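Side-chain contacts in zonadhesin (Komagataella phaffii, PDB 5FX8), which is a putative yeast adhesin that may take part in cell-cell interaction, seen here as its N-terminal part, with two predicted cohesin-like domains: residues Gln58-Asp61 against Ser62-Pro65; Leu112-Glu116 against Gln117-Ser121. All blocks are in the same frame, centred on the assembly; numbering follows the deposited sequence.

Contact 1: Gln58-Asp61 against Ser62-Pro65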
loop_
_atom_site.group_PDB
_atom_site.type_symbol
_atom_site.label_atom_id
_atom_site.label_comp_id
_atom_site.label_asym_id
_atom_site.label_seq_id
_atom_site.Cartn_x
_atom_site.Cartn_y
_atom_site.Cartn_z
ATOM N N GLN C 58 -35.065 55.036 15.675
ATOM C CA GLN C 58 -36.394 55.347 15.190
ATOM C C GLN C 58 -36.844 54.307 14.173
ATOM O O GLN C 58 -36.198 54.121 13.144
ATOM C CB GLN C 58 -36.398 56.752 14.595
ATOM C CG GLN C 58 -36.337 57.825 15.653
ATOM C CD GLN C 58 -35.674 59.085 15.179
ATOM O OE1 GLN C 58 -36.289 60.160 15.144
ATOM N NE2 GLN C 58 -34.398 58.971 14.814
ATOM N N TYR C 59 -37.946 53.630 14.461
ATOM C CA TYR C 59 -38.638 52.868 13.430
ATOM C C TYR C 59 -40.137 52.852 13.729
ATOM O O TYR C 59 -40.562 52.408 14.798
ATOM C CB TYR C 59 -38.096 51.430 13.294
ATOM C CG TYR C 59 -38.651 50.770 12.055
ATOM C CD1 TYR C 59 -38.150 51.080 10.802
ATOM C CD2 TYR C 59 -39.721 49.899 12.127
ATOM C CE1 TYR C 59 -38.674 50.507 9.659
ATOM C CE2 TYR C 59 -40.253 49.326 10.985
ATOM C CZ TYR C 59 -39.719 49.638 9.755
ATOM O OH TYR C 59 -40.222 49.088 8.606
ATOM N N PRO C 60 -40.963 53.312 12.779
ATOM C CA PRO C 60 -40.688 53.802 11.428
ATOM C C PRO C 60 -39.867 55.071 11.399
ATOM O O PRO C 60 -39.636 55.683 12.430
ATOM C CB PRO C 60 -42.083 54.070 10.868
ATOM C CG PRO C 60 -42.977 53.266 11.670
ATOM C CD PRO C 60 -42.405 53.165 13.020
ATOM N N ASP C 61 -39.442 55.472 10.209
ATOM C CA ASP C 61 -38.597 56.648 10.069
ATOM C C ASP C 61 -39.204 57.900 10.700
ATOM O O ASP C 61 -38.466 58.824 11.056
ATOM C CB ASP C 61 -38.342 56.887 8.587
ATOM C CG ASP C 61 -36.958 57.375 8.317
ATOM O OD1 ASP C 61 -36.660 58.509 8.735
ATOM O OD2 ASP C 61 -36.171 56.638 7.677
ATOM N N SER C 62 -40.524 57.958 10.849
ATOM C CA SER C 62 -41.209 59.185 11.216
ATOM C C SER C 62 -41.639 59.231 12.676
ATOM O O SER C 62 -42.134 60.269 13.127
ATOM C CB SER C 62 -42.429 59.384 10.308
ATOM O OG SER C 62 -43.212 58.210 10.220
ATOM N N VAL C 63 -41.459 58.150 13.425
ATOM C CA VAL C 63 -41.947 58.056 14.791
ATOM C C VAL C 63 -40.789 58.271 15.750
ATOM O O VAL C 63 -39.769 57.575 15.679
ATOM C CB VAL C 63 -42.619 56.702 15.048
ATOM C CG1 VAL C 63 -42.980 56.588 16.506
ATOM C CG2 VAL C 63 -43.824 56.552 14.158
ATOM N N ASP C 64 -40.970 59.215 16.667
ATOM C CA ASP C 64 -39.976 59.536 17.674
ATOM C C ASP C 64 -40.222 58.663 18.890
ATOM O O ASP C 64 -41.261 58.813 19.546
ATOM C CB ASP C 64 -40.075 61.000 18.030
ATOM C CG ASP C 64 -39.044 61.444 19.023
ATOM O OD1 ASP C 64 -38.575 60.633 19.840
ATOM O OD2 ASP C 64 -38.741 62.640 19.009
ATOM N N PRO C 65 -39.315 57.748 19.231
ATOM C CA PRO C 65 -39.585 56.811 20.324
ATOM C C PRO C 65 -39.452 57.436 21.685
ATOM O O PRO C 65 -39.790 56.797 22.688
ATOM C CB PRO C 65 -38.532 55.723 20.110
ATOM C CG PRO C 65 -37.420 56.407 19.406
ATOM C CD PRO C 65 -38.027 57.485 18.574
HETATM O O HOH W 1 -39.653 54.977 16.442
#

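Contact 2: Leu112-Glu116 against Gln117-Ser121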
loop_
_atom_site.group_PDB
_atom_site.type_symbol
_atom_site.label_atom_id
_atom_site.label_comp_id
_atom_site.label_asym_id
_atom_site.label_seq_id
_atom_site.Cartn_x
_atom_site.Cartn_y
_atom_site.Cartn_z
ATOM N N LEU C 112 -31.549 52.263 24.191
ATOM C CA LEU C 112 -30.733 53.056 23.292
ATOM C C LEU C 112 -29.639 52.181 22.698
ATOM O O LEU C 112 -29.295 51.129 23.235
ATOM C CB LEU C 112 -30.112 54.252 24.027
ATOM C CG LEU C 112 -31.103 55.096 24.816
ATOM C CD1 LEU C 112 -30.419 56.236 25.513
ATOM C CD2 LEU C 112 -32.107 55.645 23.876
ATOM N N LYS C 113 -29.105 52.624 21.573
ATOM C CA LYS C 113 -27.934 52.034 20.950
ATOM C C LYS C 113 -26.757 52.993 21.067
ATOM O O LYS C 113 -26.929 54.205 21.208
ATOM C CB LYS C 113 -28.190 51.729 19.478
ATOM C CG LYS C 113 -29.191 50.638 19.206
ATOM C CD LYS C 113 -28.750 49.297 19.773
ATOM C CE LYS C 113 -29.305 48.134 18.957
ATOM N NZ LYS C 113 -28.765 48.129 17.551
ATOM N N LEU C 114 -25.551 52.451 20.992
ATOM C CA LEU C 114 -24.376 53.301 20.928
ATOM C C LEU C 114 -24.254 53.902 19.538
ATOM O O LEU C 114 -24.538 53.242 18.543
ATOM C CB LEU C 114 -23.125 52.508 21.279
ATOM C CG LEU C 114 -22.936 52.189 22.763
ATOM C CD1 LEU C 114 -21.889 51.133 22.922
ATOM C CD2 LEU C 114 -22.533 53.432 23.519
ATOM N N SER C 115 -23.837 55.159 19.465
ATOM C CA SER C 115 -23.674 55.812 18.171
ATOM C C SER C 115 -22.540 55.194 17.354
ATOM O O SER C 115 -21.580 54.642 17.889
ATOM C CB SER C 115 -23.396 57.299 18.354
ATOM O OG SER C 115 -22.171 57.506 19.027
ATOM N N GLU C 116 -22.646 55.321 16.031
ATOM C CA GLU C 116 -21.551 54.896 15.172
ATOM C C GLU C 116 -20.278 55.633 15.532
ATOM O O GLU C 116 -19.223 55.019 15.709
ATOM C CB GLU C 116 -21.898 55.138 13.710
ATOM C CG GLU C 116 -22.651 54.021 13.024
ATOM C CD GLU C 116 -22.605 54.172 11.518
ATOM O OE1 GLU C 116 -23.270 55.085 10.983
ATOM O OE2 GLU C 116 -21.875 53.401 10.867
ATOM N N GLN C 117 -20.370 56.960 15.663
ATOM C CA GLN C 117 -19.195 57.778 15.941
ATOM C C GLN C 117 -18.429 57.242 17.139
ATOM O O GLN C 117 -17.192 57.225 17.146
ATOM C CB GLN C 117 -19.615 59.231 16.167
ATOM C CG GLN C 117 -18.470 60.204 16.450
ATOM C CD GLN C 117 -18.416 61.359 15.456
ATOM O OE1 GLN C 117 -19.416 62.043 15.227
ATOM N NE2 GLN C 117 -17.248 61.572 14.854
ATOM N N PHE C 118 -19.148 56.757 18.144
ATOM C CA PHE C 118 -18.468 56.244 19.319
ATOM C C PHE C 118 -17.880 54.867 19.065
ATOM O O PHE C 118 -16.766 54.581 19.513
ATOM C CB PHE C 118 -19.420 56.199 20.511
ATOM C CG PHE C 118 -18.879 55.424 21.669
ATOM C CD1 PHE C 118 -17.911 55.967 22.489
ATOM C CD2 PHE C 118 -19.318 54.137 21.922
ATOM C CE1 PHE C 118 -17.398 55.242 23.545
ATOM C CE2 PHE C 118 -18.808 53.420 22.975
ATOM C CZ PHE C 118 -17.845 53.973 23.787
ATOM N N THR C 119 -18.601 54.008 18.349
ATOM C CA THR C 119 -18.172 52.624 18.234
ATOM C C THR C 119 -17.044 52.429 17.235
ATOM O O THR C 119 -16.311 51.445 17.356
ATOM C CB THR C 119 -19.337 51.714 17.852
ATOM O OG1 THR C 119 -19.856 52.103 16.579
ATOM C CG2 THR C 119 -20.427 51.769 18.895
ATOM N N GLU C 120 -16.890 53.327 16.256
ATOM C CA GLU C 120 -15.752 53.220 15.343
ATOM C C GLU C 120 -14.442 53.242 16.114
ATOM O O GLU C 120 -13.551 52.418 15.880
ATOM C CB GLU C 120 -15.766 54.350 14.314
ATOM C CG GLU C 120 -17.092 54.575 13.634
ATOM C CD GLU C 120 -17.296 53.735 12.419
ATOM O OE1 GLU C 120 -16.477 52.863 12.160
ATOM O OE2 GLU C 120 -18.295 53.929 11.727
ATOM N N SER C 121 -14.312 54.173 17.050
ATOM C CA SER C 121 -13.074 54.385 17.770
ATOM C C SER C 121 -13.137 53.888 19.204
ATOM O O SER C 121 -12.263 54.228 20.000
ATOM C CB SER C 121 -12.724 55.868 17.739
ATOM O OG SER C 121 -13.804 56.620 18.245
#

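Contact 1: Gln58-Asp61 against Ser62-Pro65
A type I beta turn running from Pro60 to Val63 reverses the chain, and its closing bond is the backbone one from Val63 N to Pro60 O, 3.2 Å long and nearly straight at the hydrogen (171°), although the donor stands well above the plane of the carbonyl. Asp61 and Ser62 occupy the two corners of the turn. The peptide bond before Pro60 is cis, and its ring lies alongside Val63, the two side chains pointing the same way. The touch is made by one branch of the valine: CG2, anti to the carbonyl carbon and beside the backbone N, lies 3.8 Å from Pro60 CD. Further down the loop, the stem of Gln58 passes at about a right angle to Pro65, and Gln58 CG comes to 3.4 Å from Pro65 CD. The same CG lies 3.4 Å from Val63 O, so both contacts fall on one side of the methylene. A water bridges the two limbs of the loop, accepting from Tyr59 N at 2.9 Å and donating to Val63 O at 2.7 Å. This exposed loop links strand 54-55 to strand 68-72. Pro65 leans on Phe56 and Ser307, and Asp64 OD1 hydrogen-bonds to the hydroxyls of Ser66 and Tyr85. Tyr59 packs on Leu274 and Ala306, makes a cation-pi contact with Arg305, and its hydroxyl hydrogen-bonds to Asp271 O.

Contact 2: Leu112-Glu116 against Gln117-Ser121
Ser115 N-caps helix 116-120, the short helix that follows strand 101-114: its OG accepts from Phe118 N over 3.2 Å. A first torsion of 64° sets OG between the backbone N and the carbonyl carbon of its own residue, from where it reaches the amide at the helix start. That OG also lies against Phe118 CB. The backbone carbonyl of the same serine takes the next amide: Ser115 O accepts from Thr119 N at 3.1 Å, and more weakly from Phe118 N. One residue on, Glu116 O is gripped by two firm donors. Glu120 N approaches it almost head-on, at 2.9 Å and with a C=O...N angle of 174°. Thr119 OG1 donates to it from the flank at 3.1 Å, which ties the threonine hydroxyl back to its own helix; Thr119 N adds a weak bond. On the apolar side, Leu114 CD2 meets the Phe118 ring obliquely, 3.7 Å from CD2 of the phenylalanine, while Thr119 CG2 packs on Leu114 CB. Leu114 also touches Leu21, Phe25 and Leu54, and Phe118 meets the ring of His127. On the exposed side the Glu116 and Glu120 chains run side by side with carboxylate planes 40° apart, and OE2 of Glu116 lies 3.7 Å from OE2 of Glu120.

Overall arrangement
Both contacts fall within the range of the first cohesin-like domain and come in series along the chain, contact 1 closing before contact 2 opens. Their centres are 19 Å apart, and their nearest atoms, about 7 Å apart, do not touch. Strand 54-55 links them: it pairs antiparallel with strand 101-114, which leads into contact 2, and the chain leaving it enters the loop of contact 1. Phe56 touches Pro65 of contact 1 and Leu112, on the strand that leads into contact 2. Contact 1 is a surface turn; contact 2, partly buried, is where a long strand of the mixed sheet gives way to a helix in a chain that is about half strand and almost without helix.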